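Ribonucleoside-diphosphate reductase subunit beta (PDB 2RCC) is probably the small, di-iron subunit of a class I ribonucleotide reductase, which works with the large subunit to convert ribonucleotides into the deoxyribonucleotides needed for DNA synthesis. Local coordinates at residues D34-S39 with D105-A110; E76-I81 with F194-N199; Q124-V129 with T211-I216. One frame throughout, in Å; residues are numbered along the deposited sequence.

From the N terminus, the loop 34-39 meets the start of helix 106-133 at 105-110, and interaction 1 thereby closes a loop that contains helix 72-87. Interaction 2 starts inside that loop, at 76-81, and ends on 194-199 of helix 191-202, so the two cross. Interaction 3 begins only after interaction 1 has closed; it joins 124-129 of helix 106-133 to 211-216 of helix 207-237 and crosses interaction 2 in turn. Interactions 2 and 3 touch, with F194 and F197 packing on I213, whereas interaction 1 lies on the other side of the chain's centre from interaction 2. Helix 106-133 serves both interaction 1 and interaction 3.

Interaction 1: residues D34-S39 with D105-A110; sequences DDVRFS and DSSLAA
V36, R37 and F38 lean on the first turn of a helix through D105, S107 and L108, and the carboxylate of D105 is the hub. With CG anti to the backbone N (chi1 -179°) the carboxylate reaches toward the loop, and chi2 (-53°) turns OD1 back to the helix and OD2 outward. OD1 makes D105 an N-cap: L108 N reaches it at 3.0 Å from above the carboxylate plane, and S107 N adds a weaker, bent bond. The negative charge at the N-terminal end of the helix is likely to be favoured by the helix dipole. R37 CB comes to 3.6 Å from D105 OD2, but the rest of that arginine runs on, extended, and its NH1 is hydrogen-bonded to S19 O. The F38 ring lies nearly parallel to the carboxylate, the planes 9° apart but displaced, with F38 CE2 3.9 Å from D105 OD2. The same ring carbon, F38 CE2, meets L108 CD1 at 4.1 Å, the leucine crossing the phenylalanine at about a right angle. Within the loop, R37 CG sits over the centre of the F38 ring. At the other end, V36 CG1 packs against S107 CB at 3.9 Å.

No direct hydrogen bond joins the segments; two waters do that work. One accepts from F38 N and donates to D105 OD2, at 2.8 Å, and to S107 OG. The other accepts from R37 N at 3.0 Å and gives D105 OD2 a weak bond, so two loop amides are tied to the cap through solvent.

Helix 207-237 flanks the loop, with E237 against R37 and E233 against F38, while A41 of helix 41-50 touches S107 and M97 and V120 of the second subunit pack on A109 and A110.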
loop_
_atom_site.group_PDB
_atom_site.type_symbol
_atom_site.label_atom_id
_atom_site.label_comp_id
_atom_site.label_asym_id
_atom_site.label_seq_id
_atom_site.Cartn_x
_atom_site.Cartn_y
_atom_site.Cartn_z
ATOM N N ASP A 34 -13.424 6.702 10.511
ATOM C CA ASP A 34 -14.687 7.406 10.778
ATOM C C ASP A 34 -14.505 8.913 11.096
ATOM O O ASP A 34 -15.474 9.589 11.431
ATOM C CB ASP A 34 -15.488 6.642 11.841
ATOM C CG ASP A 34 -15.928 5.251 11.333
ATOM O OD1 ASP A 34 -16.620 5.191 10.283
ATOM O OD2 ASP A 34 -15.578 4.214 11.948
ATOM N N ASP A 35 -13.308 9.463 10.923
ATOM C CA ASP A 35 -13.041 10.891 11.182
ATOM C C ASP A 35 -11.966 11.361 10.229
ATOM O O ASP A 35 -10.813 11.549 10.631
ATOM C CB ASP A 35 -12.637 11.122 12.654
ATOM C CG ASP A 35 -12.306 12.602 12.967
ATOM O OD1 ASP A 35 -12.934 13.494 12.344
ATOM O OD2 ASP A 35 -11.422 12.888 13.825
ATOM N N VAL A 36 -12.352 11.530 8.956
ATOM C CA VAL A 36 -11.428 11.957 7.881
ATOM C C VAL A 36 -11.939 13.234 7.219
ATOM O O VAL A 36 -13.092 13.652 7.399
ATOM C CB VAL A 36 -11.122 10.834 6.840
ATOM C CG1 VAL A 36 -10.543 9.534 7.554
ATOM C CG2 VAL A 36 -12.335 10.475 6.001
ATOM N N ARG A 37 -11.052 13.898 6.491
ATOM C CA ARG A 37 -11.395 15.164 5.873
ATOM C C ARG A 37 -12.402 15.052 4.747
ATOM O O ARG A 37 -13.279 15.899 4.640
ATOM C CB ARG A 37 -10.134 15.849 5.380
ATOM C CG ARG A 37 -10.365 17.155 4.685
ATOM C CD ARG A 37 -9.074 17.726 4.208
ATOM N NE ARG A 37 -9.258 19.026 3.575
ATOM C CZ ARG A 37 -9.432 20.180 4.225
ATOM N NH1 ARG A 37 -9.485 20.243 5.545
ATOM N NH2 ARG A 37 -9.592 21.302 3.537
ATOM N N PHE A 38 -12.267 14.045 3.895
ATOM C CA PHE A 38 -13.160 13.843 2.745
ATOM C C PHE A 38 -14.123 12.686 2.918
ATOM O O PHE A 38 -13.722 11.521 3.138
ATOM C CB PHE A 38 -12.300 13.613 1.491
ATOM C CG PHE A 38 -11.382 14.763 1.197
ATOM C CD1 PHE A 38 -11.895 16.000 0.827
ATOM C CD2 PHE A 38 -10.011 14.621 1.310
ATOM C CE1 PHE A 38 -11.047 17.096 0.591
ATOM C CE2 PHE A 38 -9.169 15.697 1.092
ATOM C CZ PHE A 38 -9.687 16.942 0.715
ATOM N N SER A 39 -15.401 12.988 2.766
ATOM C CA SER A 39 -16.479 11.998 2.919
ATOM C C SER A 39 -16.480 10.906 1.839
ATOM O O SER A 39 -17.128 9.886 1.997
ATOM C CB SER A 39 -17.830 12.699 2.999
ATOM O OG SER A 39 -18.064 13.444 1.818
ATOM N N ASP A 105 -2.545 14.263 4.585
ATOM C CA ASP A 105 -3.830 13.637 4.938
ATOM C C ASP A 105 -3.516 12.176 5.043
ATOM O O ASP A 105 -3.079 11.559 4.036
ATOM C CB ASP A 105 -4.915 13.904 3.892
ATOM C CG ASP A 105 -6.286 13.278 4.239
ATOM O OD1 ASP A 105 -6.356 12.071 4.508
ATOM O OD2 ASP A 105 -7.314 13.979 4.126
ATOM N N SER A 106 -3.761 11.609 6.226
ATOM C CA SER A 106 -3.433 10.213 6.495
ATOM C C SER A 106 -4.294 9.253 5.702
ATOM O O SER A 106 -3.813 8.157 5.350
ATOM C CB SER A 106 -3.516 9.884 7.984
ATOM O OG SER A 106 -4.785 10.178 8.505
ATOM N N SER A 107 -5.561 9.626 5.445
ATOM C CA SER A 107 -6.462 8.803 4.634
ATOM C C SER A 107 -5.988 8.728 3.186
ATOM O O SER A 107 -6.025 7.663 2.582
ATOM C CB SER A 107 -7.943 9.228 4.706
ATOM O OG SER A 107 -8.168 10.464 4.062
ATOM N N LEU A 108 -5.542 9.844 2.617
ATOM C CA LEU A 108 -5.034 9.837 1.252
ATOM C C LEU A 108 -3.700 9.081 1.173
ATOM O O LEU A 108 -3.465 8.345 0.208
ATOM C CB LEU A 108 -4.877 11.272 0.708
ATOM C CG LEU A 108 -6.175 12.121 0.658
ATOM C CD1 LEU A 108 -5.932 13.486 0.000
ATOM C CD2 LEU A 108 -7.315 11.405 -0.059
ATOM N N ALA A 109 -2.827 9.254 2.177
ATOM C CA ALA A 109 -1.565 8.490 2.242
ATOM C C ALA A 109 -1.877 7.005 2.264
ATOM O O ALA A 109 -1.241 6.234 1.555
ATOM C CB ALA A 109 -0.728 8.927 3.438
ATOM N N ALA A 110 -2.876 6.584 3.044
ATOM C CA ALA A 110 -3.256 5.167 3.091
ATOM C C ALA A 110 -3.747 4.660 1.718
ATOM O O ALA A 110 -3.416 3.533 1.266
ATOM C CB ALA A 110 -4.328 4.940 4.154
HETATM O O HOH W 1 -8.180 13.319 6.905
HETATM O O HOH W 2 -9.701 12.508 3.765
#

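Interaction 2: residues E76-I81 with F194-N199; sequences EAFKKI and FAFFYN
F78 and F196 both carry CG anti to the backbone N (chi1 -168° for F78), whereas F197 has its CG beside the backbone N and anti to the carbonyl carbon (chi1 -63°), and these torsions gather three phenyl rings between two helices of the all-helical, ferritin-like bundle. The heart of the contact is a T-shaped stack: the edge of F197 points at the face of F78, the planes 87° apart and the centroids 5.1 Å apart. F197 CE1 is the leading atom, 3.7 Å from F78 CE2 and offset toward the rim of the F78 ring. F196, next to F197 on the same helix, sets its CD2 over one face of the F197 ring.

F196 also reaches the other helix, its CE1 3.6 Å from A77 CB and its CZ 3.6 Å from the backbone F78 N.

The helix axes stay 10.7 Å apart, a separation filled by these rings. F67 adds a second edge-to-face partner to F78, and V129 of helix 106-133 touches the same ring. The F197 side chain is about 6 Å, between nearest atoms, from that of Y126.

I81 closes the set with two branches. I81 CD1 makes a CH-pi contact over the face of F196, 4.1 Å from its centroid. An alanine in place of F196 would probably leave a gap beside A77 CB, take from I81 CD1 the ring face it rests on, and strip one face of F197. The other branch, I81 CG2, presses on F197 CE2 at 3.5 Å.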
loop_
_atom_site.group_PDB
_atom_site.type_symbol
_atom_site.label_atom_id
_atom_site.label_comp_id
_atom_site.label_asym_id
_atom_site.label_seq_id
_atom_site.Cartn_x
_atom_site.Cartn_y
_atom_site.Cartn_z
ATOM N N GLU A 76 2.121 -11.697 -32.604
ATOM C CA GLU A 76 3.181 -10.700 -32.452
ATOM C C GLU A 76 2.754 -9.448 -31.694
ATOM O O GLU A 76 3.491 -8.992 -30.819
ATOM C CB GLU A 76 3.811 -10.339 -33.813
ATOM C CG GLU A 76 4.666 -11.436 -34.422
ATOM C CD GLU A 76 5.879 -11.800 -33.557
ATOM O OE1 GLU A 76 6.528 -10.867 -33.008
ATOM O OE2 GLU A 76 6.164 -13.020 -33.425
ATOM N N ALA A 77 1.589 -8.900 -32.018
ATOM C CA ALA A 77 1.047 -7.731 -31.319
ATOM C C ALA A 77 0.829 -8.043 -29.851
ATOM O O ALA A 77 1.170 -7.248 -29.005
ATOM C CB ALA A 77 -0.275 -7.238 -31.966
ATOM N N PHE A 78 0.264 -9.211 -29.569
ATOM C CA PHE A 78 0.018 -9.662 -28.207
ATOM C C PHE A 78 1.321 -9.722 -27.419
ATOM O O PHE A 78 1.384 -9.220 -26.311
ATOM C CB PHE A 78 -0.624 -11.064 -28.240
ATOM C CG PHE A 78 -1.202 -11.532 -26.921
ATOM C CD1 PHE A 78 -0.383 -11.903 -25.844
ATOM C CD2 PHE A 78 -2.575 -11.697 -26.776
ATOM C CE1 PHE A 78 -0.936 -12.355 -24.669
ATOM C CE2 PHE A 78 -3.113 -12.154 -25.574
ATOM C CZ PHE A 78 -2.272 -12.481 -24.537
ATOM N N LYS A 79 2.338 -10.385 -27.972
ATOM C CA LYS A 79 3.659 -10.505 -27.308
ATOM C C LYS A 79 4.278 -9.169 -27.030
ATOM O O LYS A 79 4.801 -8.941 -25.919
ATOM C CB LYS A 79 4.619 -11.381 -28.143
ATOM C CG LYS A 79 4.273 -12.869 -28.051
ATOM C CD LYS A 79 4.756 -13.729 -29.218
ATOM C CE LYS A 79 6.250 -13.752 -29.382
ATOM N NZ LYS A 79 6.600 -14.726 -30.461
ATOM N N LYS A 80 4.205 -8.284 -28.030
ATOM C CA LYS A 80 4.755 -6.934 -27.910
ATOM C C LYS A 80 4.050 -6.127 -26.835
ATOM O O LYS A 80 4.716 -5.507 -26.011
ATOM C CB LYS A 80 4.699 -6.173 -29.228
ATOM C CG LYS A 80 5.696 -6.615 -30.240
ATOM C CD LYS A 80 5.377 -6.075 -31.605
ATOM C CE LYS A 80 6.313 -6.654 -32.664
ATOM N NZ LYS A 80 7.715 -6.179 -32.562
ATOM N N ILE A 81 2.726 -6.186 -26.802
ATOM C CA ILE A 81 1.941 -5.415 -25.839
ATOM C C ILE A 81 2.051 -5.987 -24.407
ATOM O O ILE A 81 2.379 -5.237 -23.469
ATOM C CB ILE A 81 0.471 -5.257 -26.288
ATOM C CG1 ILE A 81 0.379 -4.479 -27.616
ATOM C CG2 ILE A 81 -0.330 -4.482 -25.249
ATOM C CD1 ILE A 81 -0.977 -4.691 -28.309
ATOM N N PHE A 194 -5.072 -2.047 -24.231
ATOM C CA PHE A 194 -6.151 -2.777 -23.550
ATOM C C PHE A 194 -7.263 -3.123 -24.519
ATOM O O PHE A 194 -7.757 -4.241 -24.518
ATOM C CB PHE A 194 -6.708 -2.012 -22.366
ATOM C CG PHE A 194 -5.664 -1.648 -21.296
ATOM C CD1 PHE A 194 -4.594 -2.505 -20.977
ATOM C CD2 PHE A 194 -5.781 -0.464 -20.601
ATOM C CE1 PHE A 194 -3.666 -2.177 -20.004
ATOM C CE2 PHE A 194 -4.829 -0.117 -19.604
ATOM C CZ PHE A 194 -3.781 -0.975 -19.310
ATOM N N ALA A 195 -7.624 -2.182 -25.379
ATOM C CA ALA A 195 -8.627 -2.433 -26.426
ATOM C C ALA A 195 -8.269 -3.616 -27.319
ATOM O O ALA A 195 -9.169 -4.357 -27.742
ATOM C CB ALA A 195 -8.855 -1.164 -27.275
ATOM N N PHE A 196 -6.977 -3.778 -27.625
ATOM C CA PHE A 196 -6.475 -4.928 -28.404
ATOM C C PHE A 196 -6.897 -6.248 -27.725
ATOM O O PHE A 196 -7.394 -7.152 -28.372
ATOM C CB PHE A 196 -4.950 -4.842 -28.637
ATOM C CG PHE A 196 -4.338 -6.125 -29.154
ATOM C CD1 PHE A 196 -4.259 -6.370 -30.508
ATOM C CD2 PHE A 196 -3.831 -7.076 -28.293
ATOM C CE1 PHE A 196 -3.694 -7.535 -30.980
ATOM C CE2 PHE A 196 -3.301 -8.276 -28.767
ATOM C CZ PHE A 196 -3.226 -8.492 -30.096
ATOM N N PHE A 197 -6.700 -6.334 -26.411
ATOM C CA PHE A 197 -7.064 -7.513 -25.678
ATOM C C PHE A 197 -8.581 -7.732 -25.694
ATOM O O PHE A 197 -9.044 -8.862 -25.903
ATOM C CB PHE A 197 -6.488 -7.475 -24.257
ATOM C CG PHE A 197 -4.992 -7.470 -24.233
ATOM C CD1 PHE A 197 -4.282 -8.551 -24.709
ATOM C CD2 PHE A 197 -4.295 -6.382 -23.777
ATOM C CE1 PHE A 197 -2.906 -8.548 -24.702
ATOM C CE2 PHE A 197 -2.917 -6.384 -23.769
ATOM C CZ PHE A 197 -2.238 -7.463 -24.238
ATOM N N TYR A 198 -9.349 -6.654 -25.508
ATOM C CA TYR A 198 -10.815 -6.776 -25.534
ATOM C C TYR A 198 -11.325 -7.145 -26.923
ATOM O O TYR A 198 -12.337 -7.851 -27.029
ATOM C CB TYR A 198 -11.503 -5.484 -25.062
ATOM C CG TYR A 198 -11.138 -5.014 -23.665
ATOM C CD1 TYR A 198 -10.968 -5.908 -22.607
ATOM C CD2 TYR A 198 -11.022 -3.651 -23.391
ATOM C CE1 TYR A 198 -10.649 -5.448 -21.325
ATOM C CE2 TYR A 198 -10.713 -3.195 -22.138
ATOM C CZ TYR A 198 -10.536 -4.095 -21.117
ATOM O OH TYR A 198 -10.237 -3.606 -19.888
ATOM N N ASN A 199 -10.636 -6.675 -27.975
ATOM C CA ASN A 199 -11.010 -7.010 -29.362
ATOM C C ASN A 199 -10.867 -8.508 -29.577
ATOM O O ASN A 199 -11.630 -9.095 -30.334
ATOM C CB ASN A 199 -10.146 -6.223 -30.374
ATOM C CG ASN A 199 -10.490 -6.536 -31.844
ATOM O OD1 ASN A 199 -11.613 -6.339 -32.285
ATOM N ND2 ASN A 199 -9.502 -6.994 -32.595
#

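Interaction 3: residues Q124-V129 with T211-I216; sequences QSYSYV and TMINYI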
loop_
_atom_site.group_PDB
_atom_site.type_symbol
_atom_site.label_atom_id
_atom_site.label_comp_id
_atom_site.label_asym_id
_atom_site.label_seq_id
_atom_site.Cartn_x
_atom_site.Cartn_y
_atom_site.Cartn_z
ATOM N N GLN A 124 2.740 -8.065 -11.688
ATOM C CA GLN A 124 2.874 -9.521 -11.601
ATOM C C GLN A 124 1.870 -10.282 -12.519
ATOM O O GLN A 124 2.183 -11.378 -13.014
ATOM C CB GLN A 124 2.788 -9.962 -10.132
ATOM C CG GLN A 124 2.898 -11.466 -9.900
ATOM C CD GLN A 124 1.583 -12.123 -9.591
ATOM O OE1 GLN A 124 0.726 -11.556 -8.888
ATOM N NE2 GLN A 124 1.447 -13.372 -10.018
ATOM N N SER A 125 0.678 -9.715 -12.699
ATOM C CA SER A 125 -0.339 -10.279 -13.570
ATOM C C SER A 125 0.121 -10.244 -15.031
ATOM O O SER A 125 -0.165 -11.153 -15.796
ATOM C CB SER A 125 -1.670 -9.530 -13.395
ATOM O OG SER A 125 -2.115 -9.566 -12.050
ATOM N N TYR A 126 0.830 -9.179 -15.434
ATOM C CA TYR A 126 1.341 -9.123 -16.804
ATOM C C TYR A 126 2.388 -10.241 -17.031
ATOM O O TYR A 126 2.351 -10.937 -18.048
ATOM C CB TYR A 126 1.952 -7.775 -17.163
ATOM C CG TYR A 126 0.989 -6.617 -17.157
ATOM C CD1 TYR A 126 -0.199 -6.659 -17.854
ATOM C CD2 TYR A 126 1.286 -5.456 -16.451
ATOM C CE1 TYR A 126 -1.108 -5.579 -17.799
ATOM C CE2 TYR A 126 0.421 -4.386 -16.414
ATOM C CZ TYR A 126 -0.766 -4.437 -17.096
ATOM O OH TYR A 126 -1.604 -3.345 -17.052
ATOM N N SER A 127 3.296 -10.408 -16.090
ATOM C CA SER A 127 4.261 -11.510 -16.133
ATOM C C SER A 127 3.609 -12.858 -16.156
ATOM O O SER A 127 4.074 -13.747 -16.827
ATOM C CB SER A 127 5.217 -11.477 -14.931
ATOM O OG SER A 127 5.998 -10.306 -15.017
ATOM N N TYR A 128 2.581 -13.022 -15.345
ATOM C CA TYR A 128 1.810 -14.266 -15.261
ATOM C C TYR A 128 1.185 -14.680 -16.619
ATOM O O TYR A 128 1.194 -15.866 -16.988
ATOM C CB TYR A 128 0.745 -14.070 -14.177
ATOM C CG TYR A 128 -0.191 -15.208 -13.878
ATOM C CD1 TYR A 128 0.053 -16.090 -12.808
ATOM C CD2 TYR A 128 -1.378 -15.346 -14.582
ATOM C CE1 TYR A 128 -0.845 -17.120 -12.508
ATOM C CE2 TYR A 128 -2.276 -16.379 -14.305
ATOM C CZ TYR A 128 -2.016 -17.254 -13.267
ATOM O OH TYR A 128 -2.939 -18.253 -12.971
ATOM N N VAL A 129 0.631 -13.709 -17.339
ATOM C CA VAL A 129 0.086 -13.939 -18.668
ATOM C C VAL A 129 1.237 -14.347 -19.616
ATOM O O VAL A 129 1.173 -15.383 -20.273
ATOM C CB VAL A 129 -0.666 -12.690 -19.217
ATOM C CG1 VAL A 129 -1.015 -12.837 -20.714
ATOM C CG2 VAL A 129 -1.927 -12.404 -18.407
ATOM N N THR A 211 -9.992 -10.750 -19.245
ATOM C CA THR A 211 -10.555 -10.682 -17.911
ATOM C C THR A 211 -9.586 -10.012 -16.927
ATOM O O THR A 211 -9.987 -9.099 -16.200
ATOM C CB THR A 211 -10.871 -12.076 -17.345
ATOM O OG1 THR A 211 -11.892 -12.721 -18.135
ATOM C CG2 THR A 211 -11.308 -11.957 -15.898
HETATM N N MSE A 212 -8.311 -10.389 -16.975
HETATM C CA MSE A 212 -7.319 -9.802 -16.063
HETATM C C MSE A 212 -7.055 -8.345 -16.432
HETATM O O MSE A 212 -6.957 -7.491 -15.554
HETATM C CB MSE A 212 -6.030 -10.621 -16.064
HETATM C CG MSE A 212 -5.428 -10.875 -14.613
HETATM SE SE MSE A 212 -4.433 -12.423 -14.824
HETATM C CE MSE A 212 -3.171 -11.493 -15.952
ATOM N N ILE A 213 -6.976 -8.064 -17.729
ATOM C CA ILE A 213 -6.875 -6.686 -18.231
ATOM C C ILE A 213 -8.050 -5.833 -17.726
ATOM O O ILE A 213 -7.866 -4.684 -17.327
ATOM C CB ILE A 213 -6.843 -6.622 -19.789
ATOM C CG1 ILE A 213 -5.570 -7.266 -20.350
ATOM C CG2 ILE A 213 -6.925 -5.183 -20.296
ATOM C CD1 ILE A 213 -4.263 -6.550 -20.022
ATOM N N ASN A 214 -9.247 -6.401 -17.751
ATOM C CA ASN A 214 -10.436 -5.718 -17.300
ATOM C C ASN A 214 -10.410 -5.473 -15.793
ATOM O O ASN A 214 -10.836 -4.417 -15.359
ATOM C CB ASN A 214 -11.666 -6.502 -17.711
ATOM C CG ASN A 214 -12.936 -5.670 -17.683
ATOM O OD1 ASN A 214 -13.904 -6.053 -17.046
ATOM N ND2 ASN A 214 -12.925 -4.510 -18.349
ATOM N N TYR A 215 -9.910 -6.436 -15.001
ATOM C CA TYR A 215 -9.709 -6.194 -13.558
ATOM C C TYR A 215 -8.710 -5.065 -13.330
ATOM O O TYR A 215 -8.965 -4.196 -12.479
ATOM C CB TYR A 215 -9.271 -7.426 -12.828
ATOM C CG TYR A 215 -10.278 -8.580 -12.796
ATOM C CD1 TYR A 215 -11.630 -8.408 -13.104
ATOM C CD2 TYR A 215 -9.869 -9.829 -12.372
ATOM C CE1 TYR A 215 -12.521 -9.490 -13.030
ATOM C CE2 TYR A 215 -10.744 -10.881 -12.282
ATOM C CZ TYR A 215 -12.064 -10.703 -12.611
ATOM O OH TYR A 215 -12.941 -11.766 -12.515
ATOM N N ILE A 216 -7.607 -5.083 -14.074
ATOM C CA ILE A 216 -6.617 -3.997 -14.009
ATOM C C ILE A 216 -7.251 -2.640 -14.369
ATOM O O ILE A 216 -7.103 -1.651 -13.633
ATOM C CB ILE A 216 -5.399 -4.243 -14.927
ATOM C CG1 ILE A 216 -4.566 -5.437 -14.437
ATOM C CG2 ILE A 216 -4.514 -2.940 -15.052
ATOM C CD1 ILE A 216 -3.526 -6.022 -15.431
#
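S125 and M212 mark the nearest backbone approach, their CA atoms 7.4 Å apart, on two helices that run almost exactly antiparallel (172° between directions) with axes 10.9 Å apart. Y126 carries one side of the contact. Its CG is anti to the carbonyl carbon (chi1 -64°), a turn that sets the ring alongside the ends of two isoleucines. I216 CD1 comes obliquely to Y126 CE1, at 3.4 Å, and I216 CG2 lies 3.6 Å from Y126 OH. I213 CD1 approaches the same CE1 atom of Y126 from the edge of the ring, near its plane, at 4.0 Å.

The two helices belong to the ferritin-like bundle that houses the di-iron site of this family. Y126 is probably the active-site tyrosine, whose counterpart in many class I enzymes bears the radical, and I216 lies about 4 Å, side chain to side chain, from both H122 and E220, probable iron ligands. I82, L85 and A86 of helix 72-87 also pack on Y126, as does F194 of helix 191-202.

On the other side, M212, here selenomethionine, brings its selenium to the Y128 ring in a Met-aromatic contact, oblique at 54° from the normal. M212 SE is 4.2 Å from Y128 CD2. The placement of the M212 methyl is doubtful, since it clashes with V129 CG2. Y128 OH is hydrogen-bonded to I58 O.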